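Local atomic coordinates of gamma-glutamyltranspeptidase (Ggt) (PDB entry 5BPK), a protein that probably hydrolyses gamma-glutamyl compounds such as glutathione and transfers their gamma-glutamyl group to acceptors, as an N-terminal nucleophile (Ntn) hydrolase. Residues 61-66 / 151-156; 105-110 / 248-253; 134-139 / 254-259; 161-166 / 218-223. One frame throughout, in Å; residues are numbered along the deposited sequence.

Contact 1: 61-66 / 151-156; sequences AIDAAV and GTKKLS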
loop_
_atom_site.group_PDB
_atom_site.type_symbol
_atom_site.label_atom_id
_atom_site.label_comp_id
_atom_site.label_asym_id
_atom_site.label_seq_id
_atom_site.Cartn_x
_atom_site.Cartn_y
_atom_site.Cartn_z
ATOM N N ALA A 61 8.463 -1.236 -18.067
ATOM C CA ALA A 61 8.020 -0.815 -16.736
ATOM C C ALA A 61 7.926 -1.992 -15.752
ATOM O O ALA A 61 8.151 -1.813 -14.549
ATOM C CB ALA A 61 6.697 -0.070 -16.830
ATOM N N ILE A 62 7.592 -3.182 -16.260
ATOM C CA ILE A 62 7.487 -4.361 -15.419
ATOM C C ILE A 62 8.876 -4.811 -14.954
ATOM O O ILE A 62 9.073 -5.105 -13.778
ATOM C CB ILE A 62 6.737 -5.519 -16.115
ATOM C CG1 ILE A 62 5.237 -5.193 -16.293
ATOM C CG2 ILE A 62 6.925 -6.831 -15.339
ATOM C CD1 ILE A 62 4.899 -4.259 -17.442
ATOM N N ASP A 63 9.827 -4.888 -15.888
ATOM C CA ASP A 63 11.217 -5.203 -15.538
ATOM C C ASP A 63 11.701 -4.288 -14.402
ATOM O O ASP A 63 12.247 -4.761 -13.407
ATOM C CB ASP A 63 12.145 -5.041 -16.738
ATOM C CG ASP A 63 11.791 -5.959 -17.897
ATOM O OD1 ASP A 63 11.516 -7.162 -17.672
ATOM O OD2 ASP A 63 11.810 -5.471 -19.047
ATOM N N ALA A 64 11.481 -2.983 -14.557
ATOM C CA ALA A 64 11.924 -2.001 -13.568
ATOM C C ALA A 64 11.207 -2.233 -12.239
ATOM O O ALA A 64 11.825 -2.166 -11.188
ATOM C CB ALA A 64 11.665 -0.579 -14.063
ATOM N N ALA A 65 9.903 -2.497 -12.297
ATOM C CA ALA A 65 9.110 -2.735 -11.090
ATOM C C ALA A 65 9.602 -3.958 -10.316
ATOM O O ALA A 65 9.639 -3.953 -9.083
ATOM C CB ALA A 65 7.633 -2.869 -11.439
ATOM N N VAL A 66 9.991 -5.006 -11.036
ATOM C CA VAL A 66 10.531 -6.203 -10.404
ATOM C C VAL A 66 11.883 -5.916 -9.728
ATOM O O VAL A 66 12.107 -6.301 -8.570
ATOM C CB VAL A 66 10.606 -7.380 -11.417
ATOM C CG1 VAL A 66 11.441 -8.551 -10.841
ATOM C CG2 VAL A 66 9.174 -7.826 -11.799
ATOM N N GLY A 151 7.224 -9.112 -18.553
ATOM C CA GLY A 151 8.591 -8.585 -18.545
ATOM C C GLY A 151 9.364 -9.001 -19.785
ATOM O O GLY A 151 8.886 -9.807 -20.591
ATOM N N THR A 152 10.558 -8.439 -19.934
ATOM C CA THR A 152 11.452 -8.782 -21.043
ATOM C C THR A 152 12.865 -9.157 -20.596
ATOM O O THR A 152 13.613 -9.746 -21.377
ATOM C CB THR A 152 11.545 -7.634 -22.071
ATOM O OG1 THR A 152 12.243 -6.517 -21.501
ATOM C CG2 THR A 152 10.164 -7.213 -22.534
ATOM N N LYS A 153 13.239 -8.822 -19.362
ATOM C CA LYS A 153 14.577 -9.116 -18.851
ATOM C C LYS A 153 14.579 -10.344 -17.961
ATOM O O LYS A 153 13.535 -10.788 -17.501
ATOM C CB LYS A 153 15.146 -7.917 -18.100
ATOM C CG LYS A 153 15.272 -6.673 -18.958
ATOM C CD LYS A 153 16.692 -6.146 -19.005
ATOM C CE LYS A 153 16.847 -5.034 -20.041
ATOM N NZ LYS A 153 18.278 -4.791 -20.389
ATOM N N LYS A 154 15.762 -10.912 -17.766
ATOM C CA LYS A 154 15.913 -12.107 -16.943
ATOM C C LYS A 154 15.906 -11.762 -15.456
ATOM O O LYS A 154 16.450 -10.737 -15.039
ATOM C CB LYS A 154 17.194 -12.853 -17.318
ATOM C CG LYS A 154 17.211 -13.355 -18.766
ATOM N N LEU A 155 15.279 -12.621 -14.660
ATOM C CA LEU A 155 15.264 -12.443 -13.210
ATOM C C LEU A 155 16.669 -12.184 -12.663
ATOM O O LEU A 155 16.836 -11.321 -11.829
ATOM C CB LEU A 155 14.630 -13.647 -12.505
ATOM C CG LEU A 155 14.525 -13.545 -10.972
ATOM C CD1 LEU A 155 13.582 -12.418 -10.551
ATOM C CD2 LEU A 155 14.076 -14.871 -10.380
ATOM N N SER A 156 17.684 -12.912 -13.142
ATOM C CA SER A 156 19.058 -12.719 -12.638
ATOM C C SER A 156 19.553 -11.275 -12.761
ATOM O O SER A 156 20.155 -10.727 -11.820
ATOM C CB SER A 156 20.043 -13.677 -13.334
ATOM O OG SER A 156 20.067 -13.477 -14.740
#
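D63, in the first turn of the helix that starts at residue 61, pushes its carboxylate into the bend of 151-153 and takes hold of that loop by its backbone N-H groups. OD1 receives two of them. T152 N, 2.8 Å from D63 OD1, is received on the syn lone pair of that oxygen, while K153 N, 2.9 Å from the same D63 OD1, comes from above the carboxylate plane, 49° out of it, along a nearly straight N-H line of 169°. The T152 hydroxyl donates to the second oxygen, with OG1 2.7 Å from D63 OD2 on the syn side, so both oxygens are engaged and rotation of the carboxylate is restrained.

G151 suits its place beside the acid: a side chain here would run into D63 OD1, whereas G151 CA can lie 3.4 Å from D63 OD1. I62 CG2 adds an apolar touch 4.0 Å from G151 N. The aliphatic part of K153 runs beside the acid, CG being 3.7 Å from D63 OD2, before the chain bends at chi2 and carries NZ off to the carbonyl of E57; the lysine and aspartate charges do not meet. A looser apolar contact of V66 with L155 follows farther along.

D63 OD2 also accepts from N60 N, a bond that ties the residue before the helix to its third position, and the negative charge so near a helix N-terminus is probably favourable. Around this joint, M146 and Y150 of helix 139-150 pack on I62, L158 of helix 155-168 lies against D63 and V66, and V54 of helix 45-56 also reaches D63.

Contact 2: 105-110 / 248-253; sequences KAPLKA and GGIITK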
loop_
_atom_site.group_PDB
_atom_site.type_symbol
_atom_site.label_atom_id
_atom_site.label_comp_id
_atom_site.label_asym_id
_atom_site.label_seq_id
_atom_site.Cartn_x
_atom_site.Cartn_y
_atom_site.Cartn_z
ATOM N N LYS A 105 -2.006 -14.848 2.332
ATOM C CA LYS A 105 -3.148 -15.689 2.677
ATOM C C LYS A 105 -3.079 -16.119 4.130
ATOM O O LYS A 105 -1.985 -16.432 4.647
ATOM C CB LYS A 105 -3.146 -16.945 1.821
ATOM C CG LYS A 105 -3.350 -16.703 0.345
ATOM C CD LYS A 105 -2.948 -17.914 -0.495
ATOM C CE LYS A 105 -3.781 -19.166 -0.228
ATOM N NZ LYS A 105 -3.337 -20.324 -1.077
ATOM N N ALA A 106 -4.236 -16.216 4.774
ATOM C CA ALA A 106 -4.288 -16.849 6.082
ATOM C C ALA A 106 -3.817 -18.288 5.917
ATOM O O ALA A 106 -4.209 -18.946 4.964
ATOM C CB ALA A 106 -5.698 -16.791 6.663
ATOM N N PRO A 107 -2.984 -18.790 6.854
ATOM C CA PRO A 107 -2.496 -20.150 6.683
ATOM C C PRO A 107 -3.610 -21.190 6.776
ATOM O O PRO A 107 -4.710 -20.899 7.271
ATOM C CB PRO A 107 -1.496 -20.306 7.837
ATOM C CG PRO A 107 -1.043 -18.927 8.120
ATOM C CD PRO A 107 -2.272 -18.094 7.938
ATOM N N LEU A 108 -3.300 -22.403 6.326
ATOM C CA LEU A 108 -4.277 -23.495 6.289
ATOM C C LEU A 108 -4.844 -23.808 7.667
ATOM O O LEU A 108 -6.000 -24.231 7.787
ATOM C CB LEU A 108 -3.637 -24.756 5.688
ATOM C CG LEU A 108 -3.489 -24.747 4.169
ATOM C CD1 LEU A 108 -2.368 -25.684 3.696
ATOM C CD2 LEU A 108 -4.821 -25.100 3.529
ATOM N N LYS A 109 -4.036 -23.605 8.707
ATOM C CA LYS A 109 -4.473 -23.873 10.078
ATOM C C LYS A 109 -5.131 -22.670 10.758
ATOM O O LYS A 109 -5.507 -22.746 11.916
ATOM C CB LYS A 109 -3.310 -24.441 10.911
ATOM C CG LYS A 109 -2.965 -25.894 10.530
ATOM C CD LYS A 109 -1.635 -26.051 9.791
ATOM C CE LYS A 109 -1.799 -26.690 8.404
ATOM N NZ LYS A 109 -0.624 -26.446 7.504
ATOM N N ALA A 110 -5.309 -21.566 10.027
ATOM C CA ALA A 110 -5.971 -20.386 10.565
ATOM C C ALA A 110 -7.434 -20.653 10.906
ATOM O O ALA A 110 -8.111 -21.429 10.234
ATOM C CB ALA A 110 -5.879 -19.239 9.569
ATOM N N GLY A 248 5.800 -20.918 17.738
ATOM C CA GLY A 248 4.358 -20.802 17.927
ATOM C C GLY A 248 3.588 -20.294 16.720
ATOM O O GLY A 248 2.452 -19.841 16.853
ATOM N N GLY A 249 4.203 -20.368 15.546
ATOM C CA GLY A 249 3.540 -19.999 14.299
ATOM C C GLY A 249 2.933 -21.218 13.636
ATOM O O GLY A 249 3.142 -22.345 14.089
ATOM N N ILE A 250 2.228 -21.002 12.527
ATOM C CA ILE A 250 1.497 -22.082 11.867
ATOM C C ILE A 250 1.758 -22.264 10.361
ATOM O O ILE A 250 1.204 -23.175 9.744
ATOM C CB ILE A 250 -0.034 -21.955 12.113
ATOM C CG1 ILE A 250 -0.583 -20.621 11.605
ATOM C CG2 ILE A 250 -0.358 -22.121 13.597
ATOM C CD1 ILE A 250 -2.115 -20.600 11.529
ATOM N N ILE A 251 2.606 -21.430 9.768
ATOM C CA ILE A 251 2.906 -21.563 8.342
ATOM C C ILE A 251 3.808 -22.772 8.115
ATOM O O ILE A 251 4.801 -22.965 8.823
ATOM C CB ILE A 251 3.546 -20.293 7.756
ATOM C CG1 ILE A 251 2.543 -19.143 7.827
ATOM C CG2 ILE A 251 3.990 -20.528 6.297
ATOM C CD1 ILE A 251 3.134 -17.790 7.533
ATOM N N THR A 252 3.425 -23.583 7.136
ATOM C CA THR A 252 4.101 -24.831 6.825
ATOM C C THR A 252 4.564 -24.869 5.370
ATOM O O THR A 252 4.207 -24.012 4.556
ATOM C CB THR A 252 3.142 -26.021 7.020
ATOM O OG1 THR A 252 2.061 -25.921 6.086
ATOM C CG2 THR A 252 2.598 -26.064 8.440
ATOM N N LYS A 253 5.329 -25.900 5.033
ATOM C CA LYS A 253 5.707 -26.136 3.644
ATOM C C LYS A 253 4.481 -26.288 2.729
ATOM O O LYS A 253 4.539 -25.922 1.558
ATOM C CB LYS A 253 6.620 -27.365 3.529
ATOM C CG LYS A 253 8.033 -27.103 4.009
ATOM C CD LYS A 253 8.929 -28.319 3.817
ATOM C CE LYS A 253 8.668 -29.379 4.872
ATOM N NZ LYS A 253 9.683 -30.477 4.814
#
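The peptide plane joining K109 to A110 is met over its face by the end of I250, whose CD1 methyl stands 3.7 Å from K109 C and equally far from A110 N. The pyrrolidine ring of P107, by contrast, is touched along its CB-CG edge by two isoleucines. P107 CB is 3.8 Å from I250 CD1, and the two side chains cross at about a right angle; P107 CG is 3.6 Å from I251 CG1.

I250 can serve both groups because CG1 stands between its backbone N and carbonyl carbon (chi1 59°), with chi2 extended, which carries CD1 out to the turn. A branched, wholly apolar residue fits here, as it fills the angle between the proline ring and the peptide with carbon alone.

At the other end K109 and T252 reach toward each other tip to tip. The K109 chain is bent at chi2 and chi3 and brings NZ to 3.1 Å from T252 OG1, but the angle is too poor for a hydrogen bond; the ammonium also has a long, weak ion pair with D255.

Two local motifs thus meet. Residues 107-110 form a type I beta turn, closed by A110 N to the P107 carbonyl O at 2.9 Å, with proline in its first position. T252 is the N-cap of helix 253-257: T252 N donates to D255, the reciprocal bond of a capping box, although here the threonine hydroxyl bonds weakly to the second helical N-H, that of E254, and not the third. D255 accepts from L108 N as well, so that one aspartate links turn and helix start.

Contact 3: 134-139 / 254-259; sequences AGVPGT and EDLASY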
loop_
_atom_site.group_PDB
_atom_site.type_symbol
_atom_site.label_atom_id
_atom_site.label_comp_id
_atom_site.label_asym_id
_atom_site.label_seq_id
_atom_site.Cartn_x
_atom_site.Cartn_y
_atom_site.Cartn_z
ATOM N N ALA A 134 1.628 -13.630 11.111
ATOM C CA ALA A 134 1.992 -13.653 9.676
ATOM C C ALA A 134 1.027 -14.433 8.792
ATOM O O ALA A 134 0.648 -15.569 9.109
ATOM C CB ALA A 134 3.394 -14.209 9.499
ATOM N N GLY A 135 0.665 -13.827 7.660
ATOM C CA GLY A 135 0.062 -14.543 6.544
ATOM C C GLY A 135 1.135 -15.140 5.646
ATOM O O GLY A 135 2.315 -14.796 5.747
ATOM N N VAL A 136 0.726 -16.042 4.758
ATOM C CA VAL A 136 1.667 -16.675 3.829
ATOM C C VAL A 136 2.192 -15.626 2.835
ATOM O O VAL A 136 1.398 -15.028 2.128
ATOM C CB VAL A 136 0.999 -17.835 3.054
ATOM C CG1 VAL A 136 2.038 -18.550 2.219
ATOM C CG2 VAL A 136 0.320 -18.813 4.019
ATOM N N PRO A 137 3.526 -15.387 2.790
ATOM C CA PRO A 137 4.044 -14.303 1.937
ATOM C C PRO A 137 3.764 -14.484 0.443
ATOM O O PRO A 137 3.930 -15.594 -0.097
ATOM C CB PRO A 137 5.547 -14.361 2.171
ATOM C CG PRO A 137 5.689 -14.943 3.562
ATOM C CD PRO A 137 4.584 -15.965 3.639
ATOM N N GLY A 138 3.381 -13.388 -0.206
ATOM C CA GLY A 138 3.089 -13.360 -1.633
ATOM C C GLY A 138 4.064 -12.604 -2.510
ATOM O O GLY A 138 4.019 -12.759 -3.725
ATOM N N THR A 139 4.931 -11.768 -1.919
ATOM C CA THR A 139 5.794 -10.884 -2.719
ATOM C C THR A 139 6.640 -11.592 -3.767
ATOM O O THR A 139 6.675 -11.158 -4.906
ATOM C CB THR A 139 6.681 -10.031 -1.824
ATOM O OG1 THR A 139 5.827 -9.158 -1.075
ATOM C CG2 THR A 139 7.720 -9.214 -2.620
ATOM N N GLU A 254 3.385 -26.825 3.261
ATOM C CA GLU A 254 2.157 -26.981 2.486
ATOM C C GLU A 254 1.547 -25.618 2.143
ATOM O O GLU A 254 1.090 -25.402 1.013
ATOM C CB GLU A 254 1.126 -27.845 3.216
ATOM C CG GLU A 254 -0.057 -28.243 2.319
ATOM C CD GLU A 254 -1.115 -29.081 3.024
ATOM O OE1 GLU A 254 -0.962 -29.374 4.234
ATOM O OE2 GLU A 254 -2.111 -29.440 2.357
ATOM N N ASP A 255 1.561 -24.700 3.104
ATOM C CA ASP A 255 1.101 -23.330 2.852
ATOM C C ASP A 255 1.913 -22.693 1.732
ATOM O O ASP A 255 1.367 -22.086 0.813
ATOM C CB ASP A 255 1.234 -22.462 4.102
ATOM C CG ASP A 255 0.161 -22.727 5.132
ATOM O OD1 ASP A 255 -1.029 -22.624 4.797
ATOM O OD2 ASP A 255 0.508 -22.999 6.295
ATOM N N LEU A 256 3.228 -22.841 1.812
ATOM C CA LEU A 256 4.126 -22.174 0.880
ATOM C C LEU A 256 3.962 -22.755 -0.523
ATOM O O LEU A 256 3.867 -22.006 -1.494
ATOM C CB LEU A 256 5.579 -22.262 1.361
ATOM C CG LEU A 256 5.881 -21.499 2.659
ATOM C CD1 LEU A 256 7.165 -22.009 3.304
ATOM C CD2 LEU A 256 5.929 -19.985 2.480
ATOM N N ALA A 257 3.889 -24.088 -0.621
ATOM C CA ALA A 257 3.730 -24.759 -1.916
ATOM C C ALA A 257 2.378 -24.475 -2.580
ATOM O O ALA A 257 2.247 -24.608 -3.803
ATOM C CB ALA A 257 3.946 -26.273 -1.765
ATOM N N SER A 258 1.386 -24.086 -1.773
ATOM C CA SER A 258 0.047 -23.755 -2.272
ATOM C C SER A 258 -0.224 -22.247 -2.451
ATOM O O SER A 258 -1.340 -21.862 -2.852
ATOM C CB SER A 258 -1.035 -24.383 -1.384
ATOM O OG SER A 258 -1.025 -23.891 -0.055
ATOM N N TYR A 259 0.772 -21.400 -2.206
ATOM C CA TYR A 259 0.570 -19.956 -2.377
ATOM C C TYR A 259 0.385 -19.654 -3.858
ATOM O O TYR A 259 1.197 -20.075 -4.689
ATOM C CB TYR A 259 1.707 -19.067 -1.819
ATOM C CG TYR A 259 1.291 -17.635 -2.033
ATOM C CD1 TYR A 259 0.449 -17.014 -1.123
ATOM C CD2 TYR A 259 1.581 -16.971 -3.224
ATOM C CE1 TYR A 259 -0.032 -15.751 -1.346
ATOM C CE2 TYR A 259 1.091 -15.695 -3.472
ATOM C CZ TYR A 259 0.276 -15.099 -2.526
ATOM O OH TYR A 259 -0.235 -13.853 -2.759
#
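From V136 to G138 the chain passes the end of helix 253-257 without a hydrogen bond between the two, its CA atoms coming closest at V136 and L256 (6.7 Å) and at G138 and Y259. V136 is the apolar wedge. Its CG2 rests 3.8 Å from D255 CB, and CG1, placed anti to the backbone N (chi1 -174°), faces both L256 CD2 and the Y259 ring, lying 4.0 Å from Y259 CD1. A beta-branched valine suits the spot because its two methyls serve different neighbours.

Y259 runs past V136 in the opposite direction and spreads its ring along the backbone. G138 CA sits over one face in a CH-pi contact, 3.9 Å from the ring centroid and 29° off the normal, and the P137 carbonyl oxygen lies over that face too, toward the rim. G138 CA is 3.4 Å from Y259 CZ, and glycine suits the place because a beta carbon would run into the phenol oxygen. The phenol OH is bonded to the R103 carbonyl, which holds the ring's far end, and P137 O accepts from Y232 OH.

Helix 234-246 packs on L256 through A237 and I240, helix 229-232 brings F231 to P137, and F102 of strand 97-102 lies against Y259.

Contact 4: 161-166 / 218-223; sequences PAIKLA and KTLNQI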
loop_
_atom_site.group_PDB
_atom_site.type_symbol
_atom_site.label_atom_id
_atom_site.label_comp_id
_atom_site.label_asym_id
_atom_site.label_seq_id
_atom_site.Cartn_x
_atom_site.Cartn_y
_atom_site.Cartn_z
ATOM N N PRO A 161 21.146 -6.508 -8.443
ATOM C CA PRO A 161 21.450 -5.304 -7.649
ATOM C C PRO A 161 21.064 -5.436 -6.179
ATOM O O PRO A 161 21.800 -4.991 -5.293
ATOM C CB PRO A 161 20.629 -4.210 -8.341
ATOM C CG PRO A 161 20.572 -4.662 -9.764
ATOM C CD PRO A 161 20.430 -6.163 -9.689
ATOM N N ALA A 162 19.918 -6.050 -5.931
ATOM C CA ALA A 162 19.478 -6.321 -4.576
ATOM C C ALA A 162 20.460 -7.241 -3.855
ATOM O O ALA A 162 20.816 -6.990 -2.709
ATOM C CB ALA A 162 18.066 -6.936 -4.587
ATOM N N ILE A 163 20.913 -8.295 -4.537
ATOM C CA ILE A 163 21.877 -9.228 -3.947
ATOM C C ILE A 163 23.176 -8.503 -3.579
ATOM O O ILE A 163 23.725 -8.712 -2.487
ATOM C CB ILE A 163 22.180 -10.413 -4.898
ATOM C CG1 ILE A 163 20.941 -11.302 -5.061
ATOM C CG2 ILE A 163 23.337 -11.240 -4.352
ATOM C CD1 ILE A 163 21.037 -12.329 -6.188
ATOM N N LYS A 164 23.649 -7.640 -4.476
ATOM C CA LYS A 164 24.868 -6.857 -4.235
ATOM C C LYS A 164 24.749 -6.016 -2.960
ATOM O O LYS A 164 25.672 -5.961 -2.154
ATOM C CB LYS A 164 25.162 -5.937 -5.423
ATOM C CG LYS A 164 26.530 -5.285 -5.386
ATOM C CD LYS A 164 26.727 -4.317 -6.542
ATOM C CE LYS A 164 28.192 -3.914 -6.697
ATOM N NZ LYS A 164 28.479 -3.410 -8.075
ATOM N N LEU A 165 23.600 -5.365 -2.788
ATOM C CA LEU A 165 23.358 -4.537 -1.612
ATOM C C LEU A 165 23.238 -5.360 -0.330
ATOM O O LEU A 165 23.645 -4.903 0.735
ATOM C CB LEU A 165 22.110 -3.667 -1.810
ATOM C CG LEU A 165 22.352 -2.497 -2.780
ATOM C CD1 LEU A 165 21.058 -1.991 -3.401
ATOM C CD2 LEU A 165 23.103 -1.359 -2.095
ATOM N N ALA A 166 22.663 -6.557 -0.423
ATOM C CA ALA A 166 22.580 -7.435 0.744
ATOM C C ALA A 166 23.957 -7.943 1.163
ATOM O O ALA A 166 24.298 -7.944 2.346
ATOM C CB ALA A 166 21.622 -8.605 0.486
ATOM N N LYS A 218 21.715 -14.892 0.712
ATOM C CA LYS A 218 21.545 -16.324 0.444
ATOM C C LYS A 218 20.140 -16.622 -0.093
ATOM O O LYS A 218 19.974 -17.345 -1.058
ATOM C CB LYS A 218 21.788 -17.165 1.712
ATOM C CG LYS A 218 23.172 -17.738 1.860
ATOM C CD LYS A 218 23.250 -18.744 3.017
ATOM C CE LYS A 218 22.614 -20.096 2.686
ATOM N NZ LYS A 218 22.539 -20.996 3.887
ATOM N N THR A 219 19.128 -16.063 0.553
ATOM C CA THR A 219 17.747 -16.289 0.124
ATOM C C THR A 219 17.486 -15.726 -1.277
ATOM O O THR A 219 16.877 -16.390 -2.123
ATOM C CB THR A 219 16.756 -15.696 1.125
ATOM O OG1 THR A 219 17.006 -16.267 2.419
ATOM C CG2 THR A 219 15.328 -15.990 0.697
ATOM N N LEU A 220 17.957 -14.504 -1.510
ATOM C CA LEU A 220 17.834 -13.866 -2.818
ATOM C C LEU A 220 18.560 -14.666 -3.892
ATOM O O LEU A 220 18.081 -14.782 -5.024
ATOM C CB LEU A 220 18.362 -12.431 -2.771
ATOM C CG LEU A 220 17.537 -11.456 -1.922
ATOM C CD1 LEU A 220 18.212 -10.098 -1.879
ATOM C CD2 LEU A 220 16.104 -11.330 -2.433
ATOM N N ASN A 221 19.697 -15.250 -3.529
ATOM C CA ASN A 221 20.432 -16.100 -4.473
ATOM C C ASN A 221 19.681 -17.388 -4.839
ATOM O O ASN A 221 19.771 -17.848 -5.978
ATOM C CB ASN A 221 21.834 -16.411 -3.946
ATOM C CG ASN A 221 22.883 -15.447 -4.473
ATOM O OD1 ASN A 221 23.116 -15.377 -5.681
ATOM N ND2 ASN A 221 23.543 -14.723 -3.573
ATOM N N GLN A 222 18.951 -17.959 -3.882
ATOM C CA GLN A 222 18.075 -19.103 -4.153
ATOM C C GLN A 222 16.989 -18.726 -5.155
ATOM O O GLN A 222 16.671 -19.495 -6.072
ATOM C CB GLN A 222 17.426 -19.642 -2.868
ATOM C CG GLN A 222 18.358 -20.454 -2.002
ATOM C CD GLN A 222 18.914 -21.670 -2.743
ATOM O OE1 GLN A 222 20.067 -21.671 -3.165
ATOM N NE2 GLN A 222 18.079 -22.685 -2.936
ATOM N N ILE A 223 16.446 -17.526 -4.991
ATOM C CA ILE A 223 15.424 -17.021 -5.891
ATOM C C ILE A 223 16.025 -16.777 -7.276
ATOM O O ILE A 223 15.429 -17.151 -8.280
ATOM C CB ILE A 223 14.749 -15.755 -5.314
ATOM C CG1 ILE A 223 14.028 -16.100 -3.997
ATOM C CG2 ILE A 223 13.775 -15.144 -6.327
ATOM C CD1 ILE A 223 13.680 -14.882 -3.116
#
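I163 and L220 meet where two nearly antiparallel helices face each other, the axes of the two segments 9.5 Å apart at closest approach, with their N-to-C directions at 160°. The two side chains slide past each other in opposite directions, so the contact is made by their inner parts: I163 CG1 lies 3.6 Å from L220 CB. Both have the first torsion that helices favour, with the gamma carbon (CG1 in I163) beside the backbone N and anti to the carbonyl carbon.

In L220 the extended second torsion (chi2 176°) sends CD1 across to the other helix, where it reaches A162 CB at 4.2 Å and A166 CB at 4.4 Å. Alanines suit these two positions, one helical turn apart, since their short methyls let L220 CD1 come within 4.1 Å of A162 C.

I163 addresses N221 with two arms. CG2 is 3.6 Å from N221 ND2, and CD1, carried outward by an extended chi2, is 3.7 Å from N221 OD1. The side chains cross at about a right angle. N221 has an unusual first torsion (chi1 -94°), which swings the amide toward I163, and its ND2 makes weak hydrogen bonds with the A217 carbonyl and the E167 carboxylate.

With no hydrogen bond or salt bridge between the segments, the pairing depends on shape and on burial of aliphatic carbon, while the asparagine at the border of the contact keeps its polar dealings with other residues.

The four contacts fall into two pairs. Contacts 1 and 4 share helix 155-168: one lies at its start, the other farther along, with centres 15 Å apart, and L155 CD2 touches I223 O at 3.4 Å. Contacts 2 and 3, whose centres are 8 Å apart, are joined more closely, because K105 O and V136 N lie 2.7 Å apart, a probable hydrogen bond, and residues 248-259 supply one side of both. Between the pairs, contact 3 comes to about 8 Å of both contact 1 and contact 4, measured between nearest atoms. Contact 3 also lies toward the inhibitor site: the Y259 side chain is about 12 Å from the bound dihydro-oxazolyl amino acid, too far to touch it.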